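Local coordinates for protein cyclic nucleotide-binding domain (Methylobacillus flagellatus KT, PDB 3GYD) that binds 3',5'-cyclic AMP through a cyclic nucleotide-binding domain, a family tentatively associated with voltage-gated potassium channel activity, at residues Asp143-Leu148 with Lys158-Leu163; Cys71-Glu76 with Thr135-Leu140; Glu39-Ile44 with Glu53-Leu58. All blocks are in the same frame, centred on the assembly; numbering follows the deposited sequence. Where two conformers were deposited one is given.

Contact 1: residues Asp143-Leu148 with Lys158-Leu163; sequences DALYQL and KVLIRL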
ATOM      1  N   ASP B 143      15.211   1.698  -8.708  1.00 20.40           N
ATOM      2  CA  ASP B 143      15.755   1.623 -10.067  1.00 22.90           C
ATOM      3  C   ASP B 143      15.528   0.256 -10.722  1.00 22.41           C
ATOM      4  O   ASP B 143      15.107   0.168 -11.869  1.00 20.19           O
ATOM      5  CB  ASP B 143      17.236   2.020 -10.083  1.00 25.58           C
ATOM      6  CG  ASP B 143      17.444   3.553 -10.012  1.00 27.96           C
ATOM      7  OD1 ASP B 143      16.486   4.349 -10.152  1.00 30.44           O
ATOM      8  OD2 ASP B 143      18.589   3.977  -9.812  1.00 29.93           O
ATOM      9  N   ALA B 144      15.747  -0.815  -9.975  1.00 19.38           N
ATOM     10  CA  ALA B 144      15.497  -2.158 -10.477  1.00 18.88           C
ATOM     11  C   ALA B 144      13.982  -2.343 -10.774  1.00 18.71           C
ATOM     12  O   ALA B 144      13.603  -2.881 -11.825  1.00 18.75           O
ATOM     13  CB  ALA B 144      15.963  -3.176  -9.445  1.00 18.33           C
ATOM     14  N   LEU B 145      13.132  -1.883  -9.872  1.00 17.25           N
ATOM     15  CA  LEU B 145      11.679  -1.973 -10.082  1.00 18.63           C
ATOM     16  C   LEU B 145      11.259  -1.220 -11.332  1.00 19.67           C
ATOM     17  O   LEU B 145      10.423  -1.741 -12.113  1.00 20.45           O
ATOM     18  CB  LEU B 145      10.915  -1.519  -8.839  1.00 18.87           C
ATOM     19  CG  LEU B 145       9.391  -1.529  -8.950  1.00 18.64           C
ATOM     20  CD1 LEU B 145       8.853  -2.932  -9.132  1.00 20.63           C
ATOM     21  CD2 LEU B 145       8.811  -0.811  -7.674  1.00 19.48           C
ATOM     22  N   TYR B 146      11.839  -0.017 -11.531  0.50 19.11           N
ATOM     23  CA  TYR B 146      11.625   0.841 -12.729  0.50 19.09           C
ATOM     24  C   TYR B 146      11.822  -0.022 -13.954  0.50 18.83           C
ATOM     25  O   TYR B 146      10.925  -0.174 -14.792  0.50 18.44           O
ATOM     26  CB  TYR B 146      12.664   1.998 -12.880  0.50 19.59           C
ATOM     27  CG  TYR B 146      12.526   3.259 -12.047  0.50 19.95           C
ATOM     28  CD1 TYR B 146      11.313   3.657 -11.514  0.50 20.47           C
ATOM     29  CD2 TYR B 146      13.638   4.105 -11.849  0.50 19.33           C
ATOM     30  CE1 TYR B 146      11.219   4.831 -10.758  0.50 20.33           C
ATOM     31  CE2 TYR B 146      13.553   5.241 -11.094  0.50 19.16           C
ATOM     32  CZ  TYR B 146      12.339   5.612 -10.563  0.50 19.26           C
ATOM     33  OH  TYR B 146      12.232   6.753  -9.824  0.50 19.83           O
ATOM     34  N   GLN B 147      13.015  -0.594 -14.025  1.00 17.87           N
ATOM     35  CA  GLN B 147      13.431  -1.419 -15.155  1.00 19.34           C
ATOM     36  C   GLN B 147      12.517  -2.645 -15.378  1.00 18.67           C
ATOM     37  O   GLN B 147      12.112  -2.906 -16.525  1.00 19.43           O
ATOM     38  CB  GLN B 147      14.877  -1.830 -14.989  1.00 19.49           C
ATOM     39  CG  GLN B 147      15.830  -0.645 -14.939  1.00 22.40           C
ATOM     40  N   LEU B 148      12.106  -3.290 -14.285  1.00 21.17           N
ATOM     41  CA  LEU B 148      11.184  -4.424 -14.382  1.00 22.08           C
ATOM     42  C   LEU B 148       9.838  -3.989 -14.955  1.00 21.77           C
ATOM     43  O   LEU B 148       9.322  -4.625 -15.902  1.00 19.43           O
ATOM     44  CB  LEU B 148      10.999  -5.117 -13.029  1.00 21.69           C
ATOM     45  CG  LEU B 148       9.934  -6.235 -12.947  1.00 21.99           C
ATOM     46  CD1 LEU B 148      10.494  -7.499 -13.546  1.00 24.65           C
ATOM     47  CD2 LEU B 148       9.547  -6.457 -11.477  1.00 23.82           C
ATOM     48  N   LYS B 158       2.123  -7.913 -11.009  1.00 20.27           N
ATOM     49  CA  LYS B 158       2.085  -8.938  -9.947  1.00 19.94           C
ATOM     50  C   LYS B 158       2.895  -8.487  -8.728  1.00 18.82           C
ATOM     51  O   LYS B 158       2.409  -8.597  -7.577  1.00 16.31           O
ATOM     52  CB  LYS B 158       2.582 -10.308 -10.437  1.00 20.61           C
ATOM     53  CG  LYS B 158       1.668 -11.005 -11.401  1.00 21.51           C
ATOM     54  CD  LYS B 158       2.289 -12.327 -11.919  1.00 22.41           C
ATOM     55  CE  LYS B 158       1.551 -12.845 -13.115  1.00 23.26           C
ATOM     56  NZ  LYS B 158       1.751 -14.291 -13.296  1.00 23.97           N
ATOM     57  N   VAL B 159       4.098  -7.970  -8.971  1.00 18.10           N
ATOM     58  CA  VAL B 159       4.928  -7.433  -7.900  1.00 17.98           C
ATOM     59  C   VAL B 159       4.171  -6.305  -7.137  1.00 17.57           C
ATOM     60  O   VAL B 159       4.124  -6.245  -5.870  1.00 15.02           O
ATOM     61  CB  VAL B 159       6.309  -6.949  -8.420  1.00 17.74           C
ATOM     62  CG1 VAL B 159       7.120  -6.261  -7.275  1.00 15.97           C
ATOM     63  CG2 VAL B 159       7.137  -8.157  -9.023  1.00 16.86           C
ATOM     64  N   LEU B 160       3.572  -5.382  -7.886  1.00 15.80           N
ATOM     65  CA  LEU B 160       2.879  -4.224  -7.251  1.00 16.65           C
ATOM     66  C   LEU B 160       1.641  -4.659  -6.478  1.00 17.26           C
ATOM     67  O   LEU B 160       1.403  -4.137  -5.365  1.00 18.58           O
ATOM     68  CB  LEU B 160       2.534  -3.133  -8.248  1.00 17.02           C
ATOM     69  CG  LEU B 160       3.735  -2.563  -9.030  1.00 18.27           C
ATOM     70  CD1 LEU B 160       3.273  -1.471 -10.057  1.00 17.05           C
ATOM     71  CD2 LEU B 160       4.798  -2.009  -8.061  1.00 16.87           C
ATOM     72  N   ILE B 161       0.893  -5.624  -7.014  0.50 17.65           N
ATOM     73  CA  ILE B 161      -0.255  -6.204  -6.300  0.50 17.29           C
ATOM     74  C   ILE B 161       0.211  -6.896  -4.999  0.50 17.08           C
ATOM     75  O   ILE B 161      -0.477  -6.830  -3.957  0.50 16.70           O
ATOM     76  CB  ILE B 161      -1.063  -7.207  -7.164  0.50 17.81           C
ATOM     77  CG1 ILE B 161      -1.723  -6.515  -8.373  0.50 18.25           C
ATOM     78  CG2 ILE B 161      -2.118  -7.935  -6.313  0.50 18.74           C
ATOM     79  CD1 ILE B 161      -2.143  -7.480  -9.479  0.50 18.37           C
ATOM     80  N   ARG B 162       1.353  -7.577  -5.048  1.00 17.43           N
ATOM     81  CA  ARG B 162       1.917  -8.210  -3.844  1.00 16.61           C
ATOM     82  C   ARG B 162       2.268  -7.182  -2.743  1.00 16.05           C
ATOM     83  O   ARG B 162       1.999  -7.387  -1.558  1.00 17.40           O
ATOM     84  CB  ARG B 162       3.123  -9.078  -4.226  1.00 17.24           C
ATOM     85  CG  ARG B 162       3.834  -9.690  -3.082  1.00 17.31           C
ATOM     86  CD  ARG B 162       2.950 -10.747  -2.401  1.00 19.09           C
ATOM     87  NE  ARG B 162       3.558 -11.393  -1.240  1.00 20.42           N
ATOM     88  CZ  ARG B 162       3.601 -10.887  -0.019  1.00 19.90           C
ATOM     89  NH1 ARG B 162       3.053  -9.714   0.269  1.00 20.08           N
ATOM     90  NH2 ARG B 162       4.159 -11.596   0.959  1.00 21.28           N
ATOM     91  N   LEU B 163       2.865  -6.055  -3.150  1.00 17.27           N
ATOM     92  CA  LEU B 163       3.182  -4.983  -2.244  1.00 18.08           C
ATOM     93  C   LEU B 163       1.917  -4.245  -1.721  1.00 16.93           C
ATOM     94  O   LEU B 163       1.859  -3.873  -0.559  1.00 18.69           O
ATOM     95  CB  LEU B 163       4.138  -3.993  -2.913  1.00 17.88           C
ATOM     96  CG  LEU B 163       5.531  -4.541  -3.286  1.00 19.76           C
ATOM     97  CD1 LEU B 163       6.286  -3.472  -4.098  1.00 20.21           C
ATOM     98  CD2 LEU B 163       6.322  -5.040  -2.022  1.00 20.59           C
TER
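Leu145 and Leu148 meet Val159 and Leu160 in a small, buried, purely apolar contact between helix 142-151, which directly follows the last strand of the beta domain, and the long helix 153-178 that comes next. The two segments run at 131° to each other, with their axes 12.0 Å apart at closest approach. The closest CA atoms, those of Leu145 and Val159, are still 9.0 Å apart, so only side chains meet; 145 Å² is buried.

Val159 is the shared partner, with one methyl turned to each leucine. Its CG1 lies anti to the backbone N (chi1 175°), leaving CG2 beside that N, from where it meets CD2 of Leu148 at 3.8 Å, the shortest approach here. CG1 is 4.2 Å from CD1 of Leu145, a looser touch in which the two side chains run side by side with opposite headings. Leu145 uses its second branch as well: CD2 reaches CD2 of Leu160, again at 4.2 Å. Leu160 leaves its backbone across the line to the other helix, and its outer methyl bends back to make the touch.

Further residues add to the apolar layer. Tyr57 and Leu58 of helix 52-60 lie on Leu148, and Phe50 touches Val159. From the second subunit, Phe47 packs on Leu145 and Leu164 packs on Leu160, so the contact adjoins the dimer interface. Two successive helices after the beta roll, the second of them long and packed against its dimer mate, are characteristic of cyclic nucleotide-binding domains of the CAP type.

Contact 2: residues Cys71-Glu76 with Thr135-Leu140; sequences CQLLTE and TDFAVL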
ATOM      1  N   CYS B  71      22.094  -5.649  13.836  1.00 27.73           N
ATOM      2  CA  CYS B  71      22.446  -4.834  12.703  1.00 26.94           C
ATOM      3  C   CYS B  71      21.247  -3.926  12.416  1.00 26.13           C
ATOM      4  O   CYS B  71      20.139  -4.420  12.274  1.00 21.39           O
ATOM      5  CB  CYS B  71      22.760  -5.714  11.517  1.00 27.30           C
ATOM      6  SG  CYS B  71      23.050  -4.796  10.058  1.00 30.05           S
ATOM      7  N   GLN B  72      21.471  -2.616  12.348  1.00 25.83           N
ATOM      8  CA  GLN B  72      20.400  -1.706  11.940  1.00 27.75           C
ATOM      9  C   GLN B  72      20.261  -1.688  10.406  1.00 27.17           C
ATOM     10  O   GLN B  72      20.995  -0.976   9.691  1.00 27.21           O
ATOM     11  CB  GLN B  72      20.574  -0.296  12.509  1.00 29.96           C
ATOM     12  CG  GLN B  72      19.293   0.509  12.413  1.00 31.92           C
ATOM     13  CD  GLN B  72      19.104   1.493  13.539  1.00 33.23           C
ATOM     14  OE1 GLN B  72      18.951   2.679  13.300  1.00 35.33           O
ATOM     15  NE2 GLN B  72      19.098   1.002  14.774  1.00 34.86           N
ATOM     16  N   LEU B  73      19.313  -2.498   9.936  1.00 24.24           N
ATOM     17  CA  LEU B  73      19.017  -2.641   8.524  1.00 23.19           C
ATOM     18  C   LEU B  73      18.478  -1.344   7.944  1.00 22.50           C
ATOM     19  O   LEU B  73      18.891  -0.913   6.857  1.00 23.48           O
ATOM     20  CB  LEU B  73      18.030  -3.788   8.309  1.00 22.86           C
ATOM     21  CG  LEU B  73      18.470  -5.153   8.834  1.00 22.96           C
ATOM     22  CD1 LEU B  73      17.376  -6.215   8.648  1.00 23.79           C
ATOM     23  CD2 LEU B  73      19.808  -5.596   8.206  1.00 22.37           C
ATOM     24  N   LEU B  74      17.561  -0.709   8.676  1.00 19.88           N
ATOM     25  CA  LEU B  74      16.967   0.564   8.271  1.00 19.86           C
ATOM     26  C   LEU B  74      16.909   1.483   9.475  1.00 20.09           C
ATOM     27  O   LEU B  74      16.700   1.020  10.591  1.00 21.53           O
ATOM     28  CB  LEU B  74      15.563   0.364   7.715  1.00 19.20           C
ATOM     29  CG  LEU B  74      15.397  -0.547   6.502  1.00 18.90           C
ATOM     30  CD1 LEU B  74      13.889  -0.827   6.243  1.00 17.14           C
ATOM     31  CD2 LEU B  74      16.119   0.044   5.252  1.00 19.75           C
ATOM     32  N   THR B  75      17.099   2.777   9.239  1.00 20.07           N
ATOM     33  CA  THR B  75      17.079   3.798  10.271  1.00 20.74           C
ATOM     34  C   THR B  75      16.038   4.887   9.973  1.00 20.79           C
ATOM     35  O   THR B  75      16.062   5.529   8.941  1.00 20.08           O
ATOM     36  CB  THR B  75      18.470   4.455  10.375  1.00 21.34           C
ATOM     37  OG1 THR B  75      19.431   3.448  10.663  1.00 20.35           O
ATOM     38  CG2 THR B  75      18.517   5.563  11.447  1.00 20.59           C
ATOM     39  N   GLU B  76      15.139   5.084  10.922  1.00 20.57           N
ATOM     40  CA  GLU B  76      14.124   6.111  10.857  1.00 21.25           C
ATOM     41  C   GLU B  76      14.725   7.459  10.427  1.00 21.58           C
ATOM     42  O   GLU B  76      15.772   7.879  10.915  1.00 21.68           O
ATOM     43  CB  GLU B  76      13.431   6.222  12.211  1.00 21.99           C
ATOM     44  CG  GLU B  76      12.212   7.097  12.192  1.00 22.86           C
ATOM     45  CD  GLU B  76      11.484   7.233  13.526  1.00 23.62           C
ATOM     46  OE1 GLU B  76      11.811   6.558  14.518  1.00 22.35           O
ATOM     47  OE2 GLU B  76      10.508   8.017  13.548  1.00 25.82           O
ATOM     48  N   THR B 135      20.353 -12.326  10.089  1.00 19.81           N
ATOM     49  CA  THR B 135      19.268 -12.156   9.103  1.00 20.15           C
ATOM     50  C   THR B 135      19.828 -12.050   7.670  1.00 20.07           C
ATOM     51  O   THR B 135      20.636 -11.190   7.355  1.00 19.99           O
ATOM     52  CB  THR B 135      18.385 -10.903   9.440  1.00 20.04           C
ATOM     53  OG1 THR B 135      17.749 -11.087  10.715  1.00 20.76           O
ATOM     54  CG2 THR B 135      17.260 -10.661   8.387  1.00 18.68           C
ATOM     55  N   ASP B 136      19.366 -12.941   6.804  1.00 19.53           N
ATOM     56  CA  ASP B 136      19.674 -12.848   5.375  1.00 19.09           C
ATOM     57  C   ASP B 136      18.525 -12.219   4.640  1.00 19.00           C
ATOM     58  O   ASP B 136      17.374 -12.515   4.953  1.00 17.39           O
ATOM     59  CB  ASP B 136      19.960 -14.245   4.825  1.00 19.06           C
ATOM     60  CG  ASP B 136      20.973 -14.997   5.678  1.00 21.57           C
ATOM     61  OD1 ASP B 136      22.018 -14.406   6.030  1.00 20.72           O
ATOM     62  OD2 ASP B 136      20.689 -16.149   6.063  1.00 22.44           O
ATOM     63  N   PHE B 137      18.818 -11.414   3.607  1.00 18.11           N
ATOM     64  CA  PHE B 137      17.772 -10.697   2.895  1.00 17.96           C
ATOM     65  C   PHE B 137      18.176 -10.398   1.460  1.00 18.03           C
ATOM     66  O   PHE B 137      19.365 -10.358   1.170  1.00 17.81           O
ATOM     67  CB  PHE B 137      17.389  -9.402   3.647  1.00 18.14           C
ATOM     68  CG  PHE B 137      18.519  -8.395   3.797  1.00 17.89           C
ATOM     69  CD1 PHE B 137      18.730  -7.417   2.832  1.00 18.11           C
ATOM     70  CD2 PHE B 137      19.328  -8.401   4.936  1.00 18.52           C
ATOM     71  CE1 PHE B 137      19.771  -6.505   2.975  1.00 17.51           C
ATOM     72  CE2 PHE B 137      20.353  -7.488   5.092  1.00 18.31           C
ATOM     73  CZ  PHE B 137      20.567  -6.527   4.126  1.00 18.17           C
ATOM     74  N   ALA B 138      17.180 -10.229   0.591  1.00 16.80           N
ATOM     75  CA  ALA B 138      17.351  -9.798  -0.823  1.00 17.00           C
ATOM     76  C   ALA B 138      16.979  -8.329  -0.898  1.00 18.97           C
ATOM     77  O   ALA B 138      16.116  -7.884  -0.175  1.00 19.82           O
ATOM     78  CB  ALA B 138      16.502 -10.609  -1.796  1.00 15.19           C
ATOM     79  N   VAL B 139      17.638  -7.582  -1.763  1.00 18.06           N
ATOM     80  CA  VAL B 139      17.354  -6.166  -1.935  1.00 17.74           C
ATOM     81  C   VAL B 139      16.737  -5.888  -3.303  1.00 18.51           C
ATOM     82  O   VAL B 139      17.284  -6.336  -4.328  1.00 19.01           O
ATOM     83  CB  VAL B 139      18.673  -5.360  -1.837  1.00 18.29           C
ATOM     84  CG1 VAL B 139      18.467  -3.855  -2.193  1.00 17.69           C
ATOM     85  CG2 VAL B 139      19.320  -5.594  -0.419  1.00 19.20           C
ATOM     86  N   LEU B 140      15.645  -5.121  -3.311  1.00 18.12           N
ATOM     87  CA  LEU B 140      15.062  -4.612  -4.558  1.00 18.75           C
ATOM     88  C   LEU B 140      15.068  -3.076  -4.514  1.00 17.89           C
ATOM     89  O   LEU B 140      14.406  -2.488  -3.671  1.00 20.62           O
ATOM     90  CB  LEU B 140      13.638  -5.129  -4.744  1.00 17.88           C
ATOM     91  CG  LEU B 140      13.014  -4.810  -6.129  1.00 18.38           C
ATOM     92  CD1 LEU B 140      13.735  -5.516  -7.329  1.00 17.55           C
ATOM     93  CD2 LEU B 140      11.481  -5.131  -6.102  1.00 18.59           C
TER
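Leu73 and Phe137 form the tight part of this contact, which bridges the two antiparallel sheets of the domain without joining their backbones. CD2 of Leu73 comes to 3.7 Å from CE2 of Phe137. The methyl meets the ring obliquely, and the two side chains pass alongside one another, each heading the opposite way. With chi1 at 62° the CG of Phe137 lies between the backbone N and C, and chi2 of 90° sets the ring plane perpendicular to the plane of CA, CB and CG; this presents CE2 as the ring atom that Leu73 reaches. The other leucine branch packs more loosely, with CD1 4.5 Å from CG2 of Thr135. The hydroxyl of Thr135 is hydrogen-bonded to Leu133 O and Glu90 N, leaving its methyl to the apolar side. Ala67 also touches Leu73, while Leu24, Tyr65 and Leu84 touch Phe137, so the 106 Å² buried between the segments belongs to a wider core.

Leu73 sits where the chain turns a corner, and with Leu74 it faces Cys129 in a classic beta bulge on the edge strand 71-74. Strand 135-141 is part of the other sheet, so the pair spans the interior of the beta roll that defines cyclic nucleotide-binding domains. At the bulge the two neighbouring leucines part ways: Leu73 serves the core between the sheets, whereas Leu74 touches the bound cyclic AMP.

Gln72 and Thr75 occupy the looser, partly exposed side. There Thr75 OG1 donates to Gln72 OE1 at 2.8 Å. The donor lies in the carbonyl plane on a lone pair, with a C=O...O angle of 116°, and the bond links residues before and after the bulge. Farther along, Glu76 forms a salt bridge with Lys95.

Contact 3: residues Glu39-Ile44 with Glu53-Leu58; sequences EIVNKI and EEVRYL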
ATOM      1  N   GLU B  39       8.089 -18.476  -2.429  1.00 19.43           N
ATOM      2  CA  GLU B  39       7.094 -18.546  -1.367  1.00 22.43           C
ATOM      3  C   GLU B  39       6.600 -17.145  -0.951  1.00 20.74           C
ATOM      4  O   GLU B  39       5.409 -16.947  -0.724  1.00 19.39           O
ATOM      5  CB  GLU B  39       7.656 -19.308  -0.162  1.00 25.30           C
ATOM      6  CG  GLU B  39       6.638 -19.528   0.950  1.00 27.77           C
ATOM      7  CD  GLU B  39       7.059 -20.596   1.950  1.00 30.35           C
ATOM      8  OE1 GLU B  39       8.259 -20.968   1.991  1.00 34.12           O
ATOM      9  OE2 GLU B  39       6.171 -21.084   2.688  1.00 35.04           O
ATOM     10  N   ILE B  40       7.516 -16.178  -0.863  1.00 20.15           N
ATOM     11  CA  ILE B  40       7.147 -14.831  -0.445  1.00 20.30           C
ATOM     12  C   ILE B  40       6.164 -14.240  -1.458  1.00 18.51           C
ATOM     13  O   ILE B  40       5.090 -13.769  -1.080  1.00 19.82           O
ATOM     14  CB  ILE B  40       8.381 -13.932  -0.300  1.00 20.61           C
ATOM     15  CG1 ILE B  40       9.178 -14.364   0.950  1.00 22.18           C
ATOM     16  CG2 ILE B  40       7.986 -12.451  -0.262  1.00 20.43           C
ATOM     17  CD1 ILE B  40      10.566 -13.723   1.061  1.00 22.02           C
ATOM     18  N   VAL B  41       6.521 -14.285  -2.729  1.00 17.01           N
ATOM     19  CA  VAL B  41       5.719 -13.597  -3.737  1.00 18.18           C
ATOM     20  C   VAL B  41       4.389 -14.330  -3.982  1.00 18.55           C
ATOM     21  O   VAL B  41       3.379 -13.685  -4.262  1.00 19.83           O
ATOM     22  CB  VAL B  41       6.461 -13.332  -5.046  1.00 17.75           C
ATOM     23  CG1 VAL B  41       7.754 -12.439  -4.789  1.00 17.70           C
ATOM     24  CG2 VAL B  41       6.811 -14.605  -5.771  1.00 16.38           C
ATOM     25  N   ASN B  42       4.382 -15.651  -3.829  1.00 18.52           N
ATOM     26  CA  ASN B  42       3.143 -16.397  -4.063  1.00 19.35           C
ATOM     27  C   ASN B  42       2.142 -16.390  -2.912  1.00 20.56           C
ATOM     28  O   ASN B  42       1.127 -17.034  -2.984  1.00 18.39           O
ATOM     29  CB  ASN B  42       3.403 -17.773  -4.654  1.00 21.63           C
ATOM     30  CG  ASN B  42       3.603 -17.717  -6.160  1.00 22.47           C
ATOM     31  OD1 ASN B  42       3.093 -16.814  -6.820  1.00 24.88           O
ATOM     32  ND2 ASN B  42       4.276 -18.712  -6.714  1.00 23.74           N
ATOM     33  N   LYS B  43       2.404 -15.601  -1.881  1.00 20.64           N
ATOM     34  CA  LYS B  43       1.344 -15.156  -0.960  1.00 21.91           C
ATOM     35  C   LYS B  43       0.332 -14.204  -1.629  1.00 21.08           C
ATOM     36  O   LYS B  43      -0.701 -13.880  -1.043  1.00 19.28           O
ATOM     37  CB  LYS B  43       1.952 -14.413   0.230  1.00 22.65           C
ATOM     38  CG  LYS B  43       2.977 -15.218   1.070  1.00 24.02           C
ATOM     39  CD  LYS B  43       2.470 -16.544   1.541  1.00 25.85           C
ATOM     40  CE  LYS B  43       3.311 -16.950   2.743  1.00 28.24           C
ATOM     41  NZ  LYS B  43       3.064 -18.312   3.211  1.00 29.66           N
ATOM     42  N   ILE B  44       0.631 -13.759  -2.838  1.00 20.39           N
ATOM     43  CA  ILE B  44      -0.315 -12.939  -3.614  1.00 20.35           C
ATOM     44  C   ILE B  44      -1.663 -13.662  -3.709  1.00 22.58           C
ATOM     45  O   ILE B  44      -1.728 -14.898  -3.886  1.00 21.58           O
ATOM     46  CB  ILE B  44       0.244 -12.647  -5.046  1.00 20.33           C
ATOM     47  CG1 ILE B  44      -0.564 -11.549  -5.750  1.00 20.68           C
ATOM     48  CG2 ILE B  44       0.331 -13.920  -5.881  1.00 20.55           C
ATOM     49  CD1 ILE B  44       0.035 -11.110  -7.062  1.00 18.22           C
ATOM     50  N   GLU B  53       9.335 -19.439 -13.780  1.00 21.76           N
ATOM     51  CA  GLU B  53      10.110 -18.643 -14.717  1.00 23.75           C
ATOM     52  C   GLU B  53      10.053 -17.155 -14.372  1.00 21.16           C
ATOM     53  O   GLU B  53      11.037 -16.434 -14.512  1.00 19.96           O
ATOM     54  CB  GLU B  53       9.585 -18.863 -16.156  1.00 25.68           C
ATOM     55  CG  GLU B  53       9.754 -20.301 -16.687  1.00 28.39           C
ATOM     56  CD  GLU B  53       8.719 -21.313 -16.163  1.00 30.67           C
ATOM     57  OE1 GLU B  53       7.759 -20.949 -15.435  1.00 30.73           O
ATOM     58  OE2 GLU B  53       8.879 -22.511 -16.493  1.00 34.38           O
ATOM     59  N   GLU B  54       8.872 -16.683 -13.975  1.00 19.98           N
ATOM     60  CA  GLU B  54       8.717 -15.293 -13.539  1.00 19.44           C
ATOM     61  C   GLU B  54       9.583 -15.003 -12.305  1.00 19.24           C
ATOM     62  O   GLU B  54      10.270 -13.989 -12.252  1.00 17.75           O
ATOM     63  CB  GLU B  54       7.257 -14.970 -13.255  1.00 19.78           C
ATOM     64  CG  GLU B  54       6.474 -14.574 -14.504  1.00 21.05           C
ATOM     65  CD  GLU B  54       4.976 -14.427 -14.270  1.00 21.06           C
ATOM     66  OE1 GLU B  54       4.400 -15.187 -13.468  1.00 22.05           O
ATOM     67  OE2 GLU B  54       4.360 -13.548 -14.913  1.00 23.05           O
ATOM     68  N   VAL B  55       9.584 -15.919 -11.346  1.00 17.48           N
ATOM     69  CA  VAL B  55      10.432 -15.777 -10.156  1.00 20.01           C
ATOM     70  C   VAL B  55      11.931 -15.820 -10.445  1.00 20.63           C
ATOM     71  O   VAL B  55      12.677 -14.990  -9.918  1.00 20.50           O
ATOM     72  CB  VAL B  55       9.962 -16.716  -9.033  1.00 19.93           C
ATOM     73  CG1 VAL B  55      10.842 -16.589  -7.773  1.00 19.11           C
ATOM     74  CG2 VAL B  55       8.523 -16.371  -8.727  1.00 19.28           C
ATOM     75  N   ARG B  56      12.368 -16.682 -11.357  1.00 21.68           N
ATOM     76  CA  ARG B  56      13.781 -16.682 -11.738  1.00 23.63           C
ATOM     77  C   ARG B  56      14.182 -15.364 -12.358  1.00 21.20           C
ATOM     78  O   ARG B  56      15.267 -14.860 -12.103  1.00 19.33           O
ATOM     79  CB  ARG B  56      14.093 -17.823 -12.700  1.00 26.27           C
ATOM     80  CG  ARG B  56      13.987 -19.120 -12.026  1.00 29.56           C
ATOM     81  CD  ARG B  56      15.141 -20.022 -12.329  1.00 32.69           C
ATOM     82  NE  ARG B  56      14.959 -21.264 -11.580  1.00 33.97           N
ATOM     83  CZ  ARG B  56      15.632 -21.598 -10.480  1.00 34.87           C
ATOM     84  NH1 ARG B  56      16.620 -20.821 -10.013  1.00 34.33           N
ATOM     85  NH2 ARG B  56      15.360 -22.770  -9.901  1.00 34.99           N
ATOM     86  N   TYR B  57      13.273 -14.783 -13.140  1.00 19.54           N
ATOM     87  CA  TYR B  57      13.563 -13.514 -13.795  1.00 19.49           C
ATOM     88  C   TYR B  57      13.651 -12.417 -12.697  1.00 19.29           C
ATOM     89  O   TYR B  57      14.580 -11.589 -12.655  1.00 20.72           O
ATOM     90  CB  TYR B  57      12.483 -13.219 -14.850  1.00 19.86           C
ATOM     91  CG  TYR B  57      12.717 -11.928 -15.531  1.00 19.54           C
ATOM     92  CD1 TYR B  57      13.598 -11.849 -16.604  1.00 21.24           C
ATOM     93  CD2 TYR B  57      12.082 -10.770 -15.111  1.00 20.72           C
ATOM     94  CE1 TYR B  57      13.869 -10.666 -17.205  1.00 21.52           C
ATOM     95  CE2 TYR B  57      12.346  -9.570 -15.722  1.00 19.86           C
ATOM     96  CZ  TYR B  57      13.231  -9.538 -16.786  1.00 20.43           C
ATOM     97  OH  TYR B  57      13.508  -8.337 -17.390  1.00 20.31           O
ATOM     98  N   LEU B  58      12.686 -12.426 -11.789  1.00 20.64           N
ATOM     99  CA  LEU B  58      12.661 -11.433 -10.706  1.00 21.67           C
ATOM    100  C   LEU B  58      13.956 -11.521  -9.869  1.00 20.56           C
ATOM    101  O   LEU B  58      14.612 -10.511  -9.550  1.00 19.31           O
ATOM    102  CB  LEU B  58      11.435 -11.658  -9.838  1.00 23.44           C
ATOM    103  CG  LEU B  58      11.277 -10.708  -8.688  1.00 25.63           C
ATOM    104  CD1 LEU B  58      11.279  -9.260  -9.183  1.00 28.27           C
ATOM    105  CD2 LEU B  58       9.971 -11.066  -7.945  1.00 26.13           C
TER
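Val41 is set against Val55 and Leu58, one turn apart on the facing helix, in the helix-loop-helix unit between strands 25-29 and 63-67. This unit is consistent with the N-terminal helical element that flanks the beta roll in other cyclic nucleotide-binding domains. All three CA-CB bonds point toward the opposite segment, and the closest backbone pair, Val41 CA and Val55 CA, is 8.3 Å apart, so side chains alone bridge the distance. The two segments bury 111 Å² between them.

The two methyls of Val41 divide between the two partners. With chi1 at -59°, CG1 stands anti to the carbonyl carbon, and CG2 lies between the carbonyl carbon and the backbone N. CG2 meets CG2 of Val55 at 3.8 Å, the two valines lying flank to flank and pointing opposite ways. CG1 addresses Leu58 differently: the two side chains reach toward each other tip to tip, ending with CG1 4.1 Å from Leu58 CD2. Leu58 extends with CG anti to its own backbone N (chi1 -180°), which brings CD2 up to Val41.

Further residues add to the patch. Phe50, in the connecting loop, packs on both Val41 and Val55, while Phe34, Ile37 and Leu38 of helix 34-41 touch Val55 as well. Ile44 lies on Ile161 of helix 153-178, tying the unit to the helices after the roll.

Asn42 is the first residue to leave helical backbone angles, and a type I turn runs from Val41 to Ile44. Asn42 OD1 accepts a hydrogen bond from Phe50 N, and the turn itself is closed by Ile44 N donating to Val41 O at 3.1 Å.

Overall arrangement
Contacts 3, 2 and 1 close in that order along the chain. Contacts 1 and 3 lie on the same side of the chain's centre, 11 Å apart between centres, and are joined by polar links: Lys158 NZ makes a salt bridge with Glu54 OE1 at 2.8 Å, and Arg162 NE probably donates to Ile40 O. Contact 2 is farther off, about 18 Å from contact 1 and 20 Å from contact 3 between centres, with nearest atoms about 5 Å from contact 3, but strand 135-141 runs on into helix 142-151. It is nearer the nucleotide: the side chain of Leu73 lies about 9 Å from bound cyclic AMP, against about 12 Å for Leu145. Contact 3 lies away from the binding residues.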